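Local coordinates for bifunctional protein PutA (Bdellovibrio bacteriovorus, PDB 5UR2) that probably oxidises proline to glutamate in two steps, pairing a flavin-dependent proline dehydrogenase with an NAD-dependent L-glutamate gamma-semialdehyde dehydrogenase in one chain, at residues Y158-Y162 and S196-L202; A148-E154 and D798-T803; K215-K219 and E251-L256; L127-K131 and W168-D172. One frame throughout, in Å; residues are numbered along the deposited sequence.

Interaction 1: Y158-Y162 and S196-L202. With P5F (N-propargylglycine-modified flavin adenine dinucleotide), chain F.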
# COMPACT_ATOMS: atom_id res chain seq x y z
N TYR B 158 9.15 6.00 52.74
CA TYR B 158 8.99 4.55 52.83
C TYR B 158 9.94 3.96 53.87
O TYR B 158 9.56 3.08 54.65
CB TYR B 158 9.21 3.93 51.44
CG TYR B 158 8.97 2.42 51.38
CD1 TYR B 158 7.70 1.90 51.09
CD2 TYR B 158 10.02 1.52 51.60
CE1 TYR B 158 7.48 0.52 51.04
CE2 TYR B 158 9.81 0.14 51.56
CZ TYR B 158 8.55 -0.35 51.27
OH TYR B 158 8.37 -1.72 51.23
N SER B 159 11.18 4.45 53.91
CA SER B 159 12.13 3.98 54.91
C SER B 159 11.65 4.31 56.32
O SER B 159 11.69 3.46 57.22
CB SER B 159 13.50 4.59 54.66
OG SER B 159 14.48 3.99 55.47
N ASN B 160 11.16 5.53 56.53
CA ASN B 160 10.68 5.93 57.85
C ASN B 160 9.48 5.09 58.27
O ASN B 160 9.38 4.69 59.43
CB ASN B 160 10.34 7.42 57.85
CG ASN B 160 11.57 8.29 57.73
OD1 ASN B 160 12.68 7.87 58.07
ND2 ASN B 160 11.39 9.50 57.21
N LYS B 161 8.57 4.80 57.33
CA LYS B 161 7.43 3.95 57.65
C LYS B 161 7.88 2.60 58.21
O LYS B 161 7.31 2.12 59.20
CB LYS B 161 6.55 3.74 56.42
CG LYS B 161 5.58 4.85 56.14
CD LYS B 161 4.65 4.45 55.00
CE LYS B 161 3.67 5.57 54.67
NZ LYS B 161 2.62 5.12 53.72
N TYR B 162 8.90 1.99 57.60
CA TYR B 162 9.35 0.69 58.07
C TYR B 162 10.04 0.78 59.43
O TYR B 162 9.75 -0.02 60.32
CB TYR B 162 10.26 0.03 57.04
CG TYR B 162 9.43 -0.81 56.13
CD1 TYR B 162 9.15 -2.13 56.46
CD2 TYR B 162 8.85 -0.28 55.00
CE1 TYR B 162 8.35 -2.90 55.66
CE2 TYR B 162 8.04 -1.05 54.20
CZ TYR B 162 7.80 -2.36 54.53
OH TYR B 162 6.99 -3.12 53.72
N SER B 196 7.84 -7.64 55.92
CA SER B 196 8.31 -7.82 54.55
C SER B 196 8.56 -6.47 53.93
O SER B 196 7.76 -5.54 54.10
CB SER B 196 7.29 -8.59 53.71
OG SER B 196 7.17 -9.93 54.16
N VAL B 197 9.66 -6.37 53.19
CA VAL B 197 10.18 -5.14 52.61
C VAL B 197 10.33 -5.24 51.09
O VAL B 197 10.85 -6.24 50.59
CB VAL B 197 11.54 -4.78 53.25
CG1 VAL B 197 12.09 -3.49 52.67
CG2 VAL B 197 11.39 -4.66 54.76
N LYS B 198 9.91 -4.20 50.38
CA LYS B 198 10.03 -4.15 48.92
C LYS B 198 11.26 -3.32 48.63
O LYS B 198 11.34 -2.12 49.01
CB LYS B 198 8.77 -3.59 48.25
CG LYS B 198 7.88 -4.49 47.40
CD LYS B 198 6.81 -5.38 48.00
CE LYS B 198 6.43 -6.64 47.23
NZ LYS B 198 5.45 -7.58 47.81
N MET B 199 12.25 -3.92 47.97
CA MET B 199 13.54 -3.26 47.80
C MET B 199 13.47 -1.96 47.00
O MET B 199 13.99 -0.94 47.43
CB MET B 199 14.54 -4.21 47.12
CG MET B 199 15.98 -3.65 47.11
SD MET B 199 17.17 -4.63 46.19
CE MET B 199 16.56 -4.42 44.50
N THR B 200 12.83 -1.98 45.82
CA THR B 200 12.83 -0.78 45.00
C THR B 200 12.05 0.37 45.62
O THR B 200 12.16 1.50 45.14
CB THR B 200 12.29 -1.07 43.62
OG1 THR B 200 10.88 -1.35 43.71
CG2 THR B 200 13.04 -2.27 43.05
N ALA B 201 11.26 0.13 46.67
CA ALA B 201 10.60 1.23 47.33
C ALA B 201 11.55 2.10 48.13
O ALA B 201 11.17 3.21 48.52
CB ALA B 201 9.49 0.71 48.24
N LEU B 202 12.78 1.64 48.36
CA LEU B 202 13.74 2.37 49.18
C LEU B 202 14.67 3.28 48.39
O LEU B 202 15.45 4.01 49.00
CB LEU B 202 14.61 1.39 49.97
CG LEU B 202 13.81 0.64 51.02
CD1 LEU B 202 14.61 -0.54 51.54
CD2 LEU B 202 13.52 1.63 52.12
PA P5F F . -1.37 -21.63 41.70
O1A P5F F . -1.06 -23.14 42.01
O2A P5F F . -2.62 -21.34 41.02
O5B P5F F . -0.39 -20.95 40.79
C5B P5F F . -0.63 -19.74 40.07
C4B P5F F . 0.71 -19.21 39.55
O4B P5F F . 1.24 -19.96 38.48
C3B P5F F . 0.74 -17.79 39.06
O3B P5F F . 0.76 -16.88 40.08
C2B P5F F . 1.97 -17.76 38.24
O2B P5F F . 3.06 -17.60 39.08
C1B P5F F . 2.01 -19.12 37.65
N9A P5F F . 1.47 -19.21 36.32
C8A P5F F . 0.20 -18.86 35.88
N7A P5F F . 0.12 -19.12 34.57
C5A P5F F . 1.32 -19.66 34.11
C6A P5F F . 1.80 -20.08 32.87
N6A P5F F . 0.96 -20.04 31.71
N1A P5F F . 3.06 -20.54 32.75
C2A P5F F . 3.88 -20.61 33.82
N3A P5F F . 3.45 -20.17 35.04
C4A P5F F . 2.21 -19.71 35.22
N1 P5F F . 5.00 -13.31 44.27
C2 P5F F . 6.24 -12.69 43.84
O2 P5F F . 6.58 -12.77 42.51
N3 P5F F . 7.09 -12.03 44.78
C4 P5F F . 6.77 -11.93 46.16
O4 P5F F . 7.65 -11.27 47.02
C4X P5F F . 5.46 -12.58 46.61
N5 P5F F . 4.96 -12.43 47.97
C5X P5F F . 3.96 -13.42 48.40
C6 P5F F . 3.79 -13.72 49.86
C7 P5F F . 2.89 -14.74 50.27
C7M P5F F . 2.74 -15.04 51.75
C8 P5F F . 2.15 -15.48 49.31
C8M P5F F . 1.19 -16.57 49.71
C9 P5F F . 2.30 -15.21 47.93
C9A P5F F . 3.24 -14.14 47.49
N10 P5F F . 3.42 -13.87 46.06
C10 P5F F . 4.64 -13.23 45.67
C1' P5F F . 2.49 -14.39 45.02
C2' P5F F . 2.82 -15.83 44.62
O2' P5F F . 4.02 -15.84 43.94
C3' P5F F . 1.75 -16.52 43.76
O3' P5F F . 1.63 -15.82 42.58
C4' P5F F . 0.37 -16.60 44.39
O4' P5F F . 0.55 -16.64 45.77
C5' P5F F . -0.53 -17.73 43.86
O5' P5F F . 0.15 -18.94 43.63
P P5F F . -0.42 -20.42 43.98
O1P P5F F . 0.63 -21.56 44.30
O2P P5F F . -1.47 -20.06 45.09
O3P P5F F . -1.55 -20.66 42.82
C21 P5F F . 4.50 -9.86 47.76
C22 P5F F . 4.79 -11.16 47.97
C23 P5F F . 5.59 -8.85 47.37

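Interaction 2: A148-E154 and D798-T803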
# COMPACT_ATOMS: atom_id res chain seq x y z
N ALA B 148 4.42 3.74 43.52
CA ALA B 148 5.80 3.64 43.07
C ALA B 148 6.65 4.69 43.77
O ALA B 148 6.21 5.82 44.01
CB ALA B 148 5.88 3.82 41.56
N THR B 149 7.86 4.29 44.16
CA THR B 149 8.85 5.24 44.66
C THR B 149 9.50 5.88 43.44
O THR B 149 10.40 5.31 42.82
CB THR B 149 9.88 4.56 45.55
OG1 THR B 149 9.28 4.19 46.80
CG2 THR B 149 11.07 5.50 45.84
N LEU B 150 9.05 7.09 43.10
CA LEU B 150 9.58 7.85 41.98
C LEU B 150 10.56 8.94 42.41
O LEU B 150 11.31 9.44 41.56
CB LEU B 150 8.43 8.50 41.20
CG LEU B 150 7.51 7.51 40.48
CD1 LEU B 150 6.42 8.23 39.72
CD2 LEU B 150 8.31 6.64 39.55
N SER B 151 10.55 9.34 43.68
CA SER B 151 11.40 10.42 44.14
C SER B 151 12.13 10.01 45.42
O SER B 151 11.73 9.07 46.11
CB SER B 151 10.57 11.68 44.41
OG SER B 151 9.75 11.44 45.54
N GLU B 152 13.18 10.76 45.75
CA GLU B 152 13.90 10.48 46.99
C GLU B 152 13.08 10.84 48.22
O GLU B 152 13.23 10.19 49.27
CB GLU B 152 15.25 11.19 47.00
CG GLU B 152 16.26 10.45 46.12
CD GLU B 152 16.32 8.96 46.42
OE1 GLU B 152 16.85 8.58 47.48
OE2 GLU B 152 15.83 8.15 45.59
N LYS B 153 12.19 11.84 48.13
CA LYS B 153 11.27 12.08 49.24
C LYS B 153 10.40 10.85 49.52
O LYS B 153 10.22 10.46 50.67
CB LYS B 153 10.37 13.28 48.95
CG LYS B 153 9.37 13.52 50.10
CD LYS B 153 8.54 14.77 49.93
CE LYS B 153 7.41 14.78 50.96
NZ LYS B 153 6.29 15.69 50.57
N GLU B 154 9.86 10.24 48.46
CA GLU B 154 9.03 9.05 48.65
C GLU B 154 9.84 7.88 49.19
O GLU B 154 9.37 7.14 50.07
CB GLU B 154 8.34 8.69 47.33
CG GLU B 154 7.19 9.64 46.95
CD GLU B 154 6.89 9.65 45.44
OE1 GLU B 154 7.55 8.90 44.68
OE2 GLU B 154 6.01 10.43 45.02
N ASP B 798 3.65 18.43 42.47
CA ASP B 798 4.51 18.13 43.61
C ASP B 798 5.36 16.89 43.33
O ASP B 798 6.57 16.90 43.54
CB ASP B 798 3.68 17.95 44.89
CG ASP B 798 4.53 17.52 46.10
OD1 ASP B 798 5.30 18.36 46.63
OD2 ASP B 798 4.45 16.34 46.53
N ARG B 799 4.74 15.81 42.82
CA ARG B 799 5.53 14.61 42.53
C ARG B 799 6.50 14.82 41.37
O ARG B 799 7.61 14.29 41.39
CB ARG B 799 4.60 13.44 42.23
CG ARG B 799 3.79 12.96 43.42
CD ARG B 799 3.19 11.60 43.11
NE ARG B 799 4.18 10.51 43.14
CZ ARG B 799 3.94 9.28 42.68
NH1 ARG B 799 2.76 8.99 42.15
NH2 ARG B 799 4.88 8.35 42.76
N LEU B 800 6.09 15.61 40.37
CA LEU B 800 6.97 15.93 39.24
C LEU B 800 8.23 16.64 39.72
O LEU B 800 9.35 16.30 39.32
CB LEU B 800 6.24 16.80 38.22
CG LEU B 800 7.05 17.14 36.96
CD1 LEU B 800 7.19 15.92 36.04
CD2 LEU B 800 6.50 18.37 36.20
N VAL B 801 8.05 17.67 40.56
CA VAL B 801 9.18 18.44 41.08
C VAL B 801 10.08 17.56 41.95
O VAL B 801 11.31 17.58 41.82
CB VAL B 801 8.66 19.67 41.86
CG1 VAL B 801 9.79 20.32 42.68
CG2 VAL B 801 8.05 20.67 40.90
N GLU B 802 9.48 16.78 42.85
CA GLU B 802 10.29 15.91 43.69
C GLU B 802 11.03 14.86 42.86
O GLU B 802 12.18 14.53 43.16
CB GLU B 802 9.43 15.23 44.75
CG GLU B 802 8.92 16.21 45.80
CD GLU B 802 10.05 16.93 46.52
OE1 GLU B 802 11.07 16.29 46.85
OE2 GLU B 802 9.93 18.16 46.73
N THR B 803 10.40 14.34 41.80
CA THR B 803 11.08 13.36 40.97
C THR B 803 12.19 14.02 40.17
O THR B 803 13.29 13.47 40.03
CB THR B 803 10.09 12.65 40.03
OG1 THR B 803 9.09 11.97 40.79
CG2 THR B 803 10.81 11.61 39.18
O HOH W 1 12.69 14.31 46.14

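Interaction 3: K215-K219 and E251-L256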
# COMPACT_ATOMS: atom_id res chain seq x y z
N LYS B 215 23.82 -1.01 43.69
CA LYS B 215 23.83 -2.05 44.72
C LYS B 215 24.27 -1.50 46.07
O LYS B 215 23.69 -1.84 47.11
CB LYS B 215 24.73 -3.20 44.28
CG LYS B 215 24.93 -4.26 45.35
CD LYS B 215 25.43 -5.57 44.73
CE LYS B 215 26.78 -5.42 44.04
NZ LYS B 215 27.31 -6.78 43.75
N LYS B 216 25.31 -0.65 46.08
CA LYS B 216 25.76 -0.05 47.33
C LYS B 216 24.67 0.83 47.94
O LYS B 216 24.46 0.80 49.16
CB LYS B 216 27.04 0.76 47.12
CG LYS B 216 27.46 1.57 48.36
CD LYS B 216 28.69 2.42 48.07
CE LYS B 216 28.62 3.77 48.80
NZ LYS B 216 28.52 3.60 50.28
N ILE B 217 23.97 1.61 47.12
CA ILE B 217 22.92 2.48 47.66
C ILE B 217 21.77 1.64 48.21
O ILE B 217 21.26 1.92 49.31
CB ILE B 217 22.43 3.48 46.59
CG1 ILE B 217 23.53 4.49 46.27
CG2 ILE B 217 21.15 4.18 47.04
CD1 ILE B 217 23.22 5.38 45.06
N LEU B 218 21.34 0.61 47.48
CA LEU B 218 20.26 -0.25 47.96
C LEU B 218 20.62 -0.89 49.30
O LEU B 218 19.82 -0.89 50.24
CB LEU B 218 19.91 -1.31 46.91
CG LEU B 218 19.22 -0.74 45.67
CD1 LEU B 218 19.21 -1.74 44.52
CD2 LEU B 218 17.82 -0.31 46.01
N LYS B 219 21.84 -1.42 49.40
CA LYS B 219 22.30 -1.99 50.67
C LYS B 219 22.28 -0.96 51.78
O LYS B 219 21.88 -1.26 52.91
CB LYS B 219 23.70 -2.58 50.51
CG LYS B 219 23.74 -3.86 49.70
CD LYS B 219 25.13 -4.17 49.13
CE LYS B 219 26.12 -4.55 50.22
NZ LYS B 219 27.46 -4.84 49.62
N GLU B 251 21.99 -10.16 44.94
CA GLU B 251 23.28 -9.62 45.35
C GLU B 251 23.13 -8.69 46.55
O GLU B 251 23.92 -8.74 47.49
CB GLU B 251 23.96 -8.90 44.19
CG GLU B 251 24.38 -9.84 43.07
CD GLU B 251 25.29 -9.19 42.06
OE1 GLU B 251 25.73 -8.03 42.28
OE2 GLU B 251 25.57 -9.84 41.04
N VAL B 252 22.11 -7.82 46.53
CA VAL B 252 21.88 -6.92 47.65
C VAL B 252 21.69 -7.73 48.93
O VAL B 252 22.33 -7.47 49.96
CB VAL B 252 20.68 -6.01 47.36
CG1 VAL B 252 20.20 -5.29 48.60
CG2 VAL B 252 21.02 -5.02 46.23
N PHE B 253 20.82 -8.74 48.87
CA PHE B 253 20.46 -9.51 50.06
C PHE B 253 21.63 -10.31 50.61
O PHE B 253 21.92 -10.27 51.81
CB PHE B 253 19.29 -10.44 49.73
CG PHE B 253 18.90 -11.33 50.87
CD1 PHE B 253 18.11 -10.84 51.91
CD2 PHE B 253 19.29 -12.67 50.88
CE1 PHE B 253 17.73 -11.68 52.96
CE2 PHE B 253 18.92 -13.49 51.93
CZ PHE B 253 18.14 -13.00 52.97
N THR B 254 22.29 -11.07 49.74
CA THR B 254 23.33 -11.97 50.22
C THR B 254 24.54 -11.20 50.74
O THR B 254 25.13 -11.57 51.75
CB THR B 254 23.73 -12.96 49.11
OG1 THR B 254 24.04 -12.24 47.90
CG2 THR B 254 22.62 -13.95 48.85
N GLU B 255 24.93 -10.12 50.06
CA GLU B 255 26.05 -9.33 50.55
C GLU B 255 25.71 -8.67 51.88
O GLU B 255 26.55 -8.61 52.79
CB GLU B 255 26.48 -8.28 49.52
CG GLU B 255 27.12 -8.85 48.23
CD GLU B 255 27.46 -7.74 47.23
OE1 GLU B 255 27.52 -6.57 47.65
OE2 GLU B 255 27.70 -8.02 46.04
N LEU B 256 24.46 -8.20 52.02
CA LEU B 256 24.05 -7.51 53.23
C LEU B 256 24.10 -8.44 54.45
O LEU B 256 24.69 -8.10 55.48
CB LEU B 256 22.65 -6.92 53.04
CG LEU B 256 22.16 -5.96 54.13
CD1 LEU B 256 23.13 -4.78 54.29
CD2 LEU B 256 20.75 -5.47 53.79

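Interaction 4: L127-K131 and W168-D172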
# COMPACT_ATOMS: atom_id res chain seq x y z
N LEU B 127 -3.40 -3.81 63.76
CA LEU B 127 -2.97 -4.54 64.95
C LEU B 127 -4.02 -5.49 65.51
O LEU B 127 -3.68 -6.66 65.75
CB LEU B 127 -2.51 -3.53 66.02
CG LEU B 127 -2.04 -4.23 67.29
CD1 LEU B 127 -0.83 -5.14 67.03
CD2 LEU B 127 -1.75 -3.22 68.39
N PRO B 128 -5.27 -5.09 65.74
CA PRO B 128 -6.24 -6.07 66.26
C PRO B 128 -6.49 -7.23 65.31
O PRO B 128 -6.75 -8.35 65.77
CB PRO B 128 -7.51 -5.24 66.48
CG PRO B 128 -7.36 -4.06 65.57
CD PRO B 128 -5.88 -3.76 65.56
N VAL B 129 -6.38 -7.01 64.00
CA VAL B 129 -6.53 -8.11 63.06
C VAL B 129 -5.41 -9.13 63.23
O VAL B 129 -5.65 -10.34 63.20
CB VAL B 129 -6.61 -7.56 61.62
CG1 VAL B 129 -6.62 -8.69 60.60
CG2 VAL B 129 -7.85 -6.71 61.47
N LEU B 130 -4.18 -8.65 63.41
CA LEU B 130 -3.04 -9.53 63.62
C LEU B 130 -3.19 -10.33 64.91
O LEU B 130 -2.85 -11.52 64.96
CB LEU B 130 -1.75 -8.71 63.68
CG LEU B 130 -1.40 -7.77 62.53
CD1 LEU B 130 -0.04 -7.14 62.80
CD2 LEU B 130 -1.42 -8.49 61.19
N LYS B 131 -3.68 -9.69 65.97
CA LYS B 131 -3.83 -10.38 67.24
C LYS B 131 -4.97 -11.39 67.18
O LYS B 131 -4.88 -12.46 67.79
CB LYS B 131 -4.04 -9.37 68.37
CG LYS B 131 -2.75 -8.66 68.81
CD LYS B 131 -3.08 -7.46 69.68
CE LYS B 131 -2.00 -7.20 70.73
NZ LYS B 131 -2.18 -5.90 71.42
N TRP B 168 7.45 -0.06 66.63
CA TRP B 168 6.15 -0.05 67.28
C TRP B 168 5.55 -1.46 67.42
O TRP B 168 4.95 -1.78 68.45
CB TRP B 168 5.23 0.88 66.49
CG TRP B 168 3.83 0.83 66.87
CD1 TRP B 168 3.22 1.54 67.86
CD2 TRP B 168 2.81 0.04 66.26
NE1 TRP B 168 1.89 1.24 67.91
CE2 TRP B 168 1.60 0.32 66.93
CE3 TRP B 168 2.79 -0.87 65.19
CZ2 TRP B 168 0.39 -0.29 66.59
CZ3 TRP B 168 1.60 -1.48 64.86
CH2 TRP B 168 0.41 -1.19 65.55
N LEU B 169 5.68 -2.31 66.39
CA LEU B 169 5.15 -3.67 66.49
C LEU B 169 5.94 -4.52 67.48
O LEU B 169 5.36 -5.30 68.25
CB LEU B 169 5.11 -4.35 65.12
CG LEU B 169 3.72 -4.64 64.57
CD1 LEU B 169 3.80 -5.46 63.29
CD2 LEU B 169 2.90 -5.37 65.62
N ALA B 170 7.28 -4.41 67.45
CA ALA B 170 8.07 -5.12 68.46
C ALA B 170 7.67 -4.69 69.87
O ALA B 170 7.52 -5.53 70.76
CB ALA B 170 9.56 -4.88 68.23
N LYS B 171 7.43 -3.39 70.06
CA LYS B 171 7.06 -2.87 71.37
C LYS B 171 5.73 -3.46 71.84
O LYS B 171 5.60 -3.90 72.98
CB LYS B 171 7.00 -1.35 71.35
CG LYS B 171 6.60 -0.71 72.69
CD LYS B 171 7.52 -1.12 73.84
CE LYS B 171 8.96 -0.66 73.62
NZ LYS B 171 9.89 -1.20 74.67
N ASP B 172 4.72 -3.47 70.97
CA ASP B 172 3.44 -4.05 71.37
C ASP B 172 3.56 -5.55 71.61
O ASP B 172 2.92 -6.09 72.53
CB ASP B 172 2.37 -3.75 70.32
CG ASP B 172 0.96 -3.97 70.84
OD1 ASP B 172 0.43 -3.06 71.52
OD2 ASP B 172 0.37 -5.03 70.57

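Interaction 1: Y158-Y162 and S196-L202
The aromatic ring of Tyr158 is enclosed on both faces: the CB methyl of Ala201 sits over its centre in a CH-pi contact, and CD2 of Tyr162 lies over the opposite face, offset toward the rim. At the edge, in the plane of the ring, CD2 of Leu202 approaches Tyr158 CD2 at 3.5 Å and also reaches CB of Ser159. The Tyr162 ring presents its phenol edge to the backbone, while CG2 of Val197 comes within 3.6 Å of its CE1.

Both phenols end in hydrogen bonds to the main chain of 196-202. Tyr162 OH donates to Ser196 O over 2.6 Å, lying in the carbonyl plane with a C=O...donor angle of 152°, and it has a further bond to Ile144 N. The amide of the next-but-one residue completes the pair, with Lys198 N donating to Tyr158 OH at 3.0 Å along a fairly straight path (161°). With CG anti to the backbone N (chi1 -176°), Tyr158 extends from its helix far enough to meet that amide.

Lys198 itself turns away from the tyrosines, and its NZ is covalently joined to C23 of the three-carbon link to the modified flavin (1.4 Å). The two hydrogen bonds probably steady the backbone from which this lysine departs. Helix 152-173 here packs on the C-terminal end of strand 194-197, an arrangement belonging to the beta-alpha barrel of proline dehydrogenase, with the flavin site at the strand ends.

Interaction 2: A148-E154 and D798-T803
Leu150 lays its CD1 methyl obliquely against the guanidinium of Arg799, 3.4 Å from NH2, and the two side chains cross at about a right angle. Leu150 CB also meets Thr803 OG1 at 3.6 Å, so the leucine touches two residues one turn apart on helix 790-806.

The guanidinium is also taken up by Glu154. Arg799 NE donates to Glu154 OE2 over 2.6 Å, on the syn side but tilted out of the carboxylate plane, while NH2 adds weak bonds to both oxygens. The two planes stand 57° apart, so this is a skewed salt bridge rather than a flat paired one. Arg799 reaches it through a bend at chi3 (74°), and NH2 has another salt bridge to Asp762.

Glu154 OE1 also accepts Leu150 N at 2.8 Å. Ser151, the N-cap of helix 152-173, forms a capping box with Glu154: its OG receives Glu154 N at 3.2 Å, while its own N gives a weak bond to OE1. The CB of Ser151 packs against Glu802 O at 3.5 Å, beside a water that accepts from Lys153 N and donates to Glu802 O and OE1; Glu802 OE2 forms a salt bridge with Lys805.

The contact joins the proline dehydrogenase and aldehyde dehydrogenase parts of the chain. Its chemistry implies that one carboxylate both closes the start of a barrel helix and holds the arginine of the partner domain, coupling helix capping to domain contact.

Interaction 3: K215-K219 and E251-L256
This is a helix-helix contact on the outside of the proline dehydrogenase barrel, where helix 211-232 meets helix 246-257 through an apolar strip bordered by a salt-bridge network. The short segments cross at -62° with their axes 9.5 Å apart, and the backbones come nearest at Lys219 and Val252.

Val252 is the centre of the apolar strip. Its CG2 branch touches Leu218 CB at 3.9 Å and faces the CG of Lys215, while the other branch, CG1, lies against Lys219 CG. The aliphatic parts of both lysines therefore slide past the valine in the opposite direction before their ammonium groups are reached. Farther along, the CD1 methyl of Leu256 rests against the carbonyl oxygen of Lys219.

Above this strip, Lys215 and Lys219 stand one turn apart, as do Glu251 and Glu255. Lys215 NZ forms salt bridges to two carboxylates, one to Glu251 OE1, modelled at 2.5 Å, a length so short that its exact value is doubtful, and one of 2.6 Å to Glu255 OE2, the latter on the syn side and 24° out of the carboxylate plane. Lys219 NZ approaches Glu255 OE1 nearly head-on to the C-O bond, also at 2.6 Å. Each lysine gets there through a bend at chi3 that turns the ammonium group toward the glutamates. Glu251 OE1 additionally accepts from Trp211 NE1.

Glu255 thus bridges both lysines, one per oxygen, which should limit rotation of its carboxylate. Two positive and two negative groups lie within one network, an arrangement that would be expected to favour the charged form of each.

Interaction 4: L127-K131 and W168-D172
Leu127 is the main bump of this contact, projecting from helix 123-135 into a hollow formed by Trp168, Leu169 and Asp172 on helix 152-173. Its CB lies 3.8 Å from CH2 of the indole, which it meets obliquely. Beyond CB the side chain forks: CD1 slides alongside Leu169 and comes within 4.0 Å of its CD2, whereas CD2 approaches the carboxylate of Asp172, 3.5 Å from OD2. Setting CG anti to the backbone N (chi1 -180°) carries the fork out across the gap.

A second, shallower fit lies one turn on, where Leu130 CD1 faces Leu169 CD1 at 4.2 Å. Leu169 is thereby touched through both of its methyls by the two leucines of the other helix. Leu130 and Leu169 also rest on Phe140 and Val142 of strand 138-144. The segment axes remain 12.6 Å apart at a crossing angle of -49°, so long side chains rather than close backbones fill the space.

At one border Lys131 reaches across and its NZ gives a 2.8 Å hydrogen bond to Asp172 OD2, using the syn lone pair. The same oxygen accepts from Trp176 NE1.

One carboxylate oxygen thus serves an ammonium group and an indole N-H while both methyls of Leu127 lie over one face of the carboxylate. The contact joins an apolar fit to an ion pair, and the two donors would probably stabilise the negative charge of Asp172 beside those methyls.

How the interactions relate
Helix 152-173 takes part in interactions 1, 2 and 4: its start meets the aldehyde dehydrogenase part, its middle packs on strand 194-197 and the turn carrying the flavin-linked lysine, and its far end faces helix 123-135. Interaction 1 is the most buried, relying on aromatic packing and bonds to backbone atoms; the other three are partly buried, 3 and 4 combining apolar contacts with ion pairs while 2 is mainly polar. Interaction 3 carries the richest charge network, whereas 2 alone spans two catalytic domains. Two direct touches connect the set: Thr149 OG1 probably hydrogen-bonds to Ala201 O between 1 and 2, and Met199 packs on Leu218 and Val252 between 1 and 3.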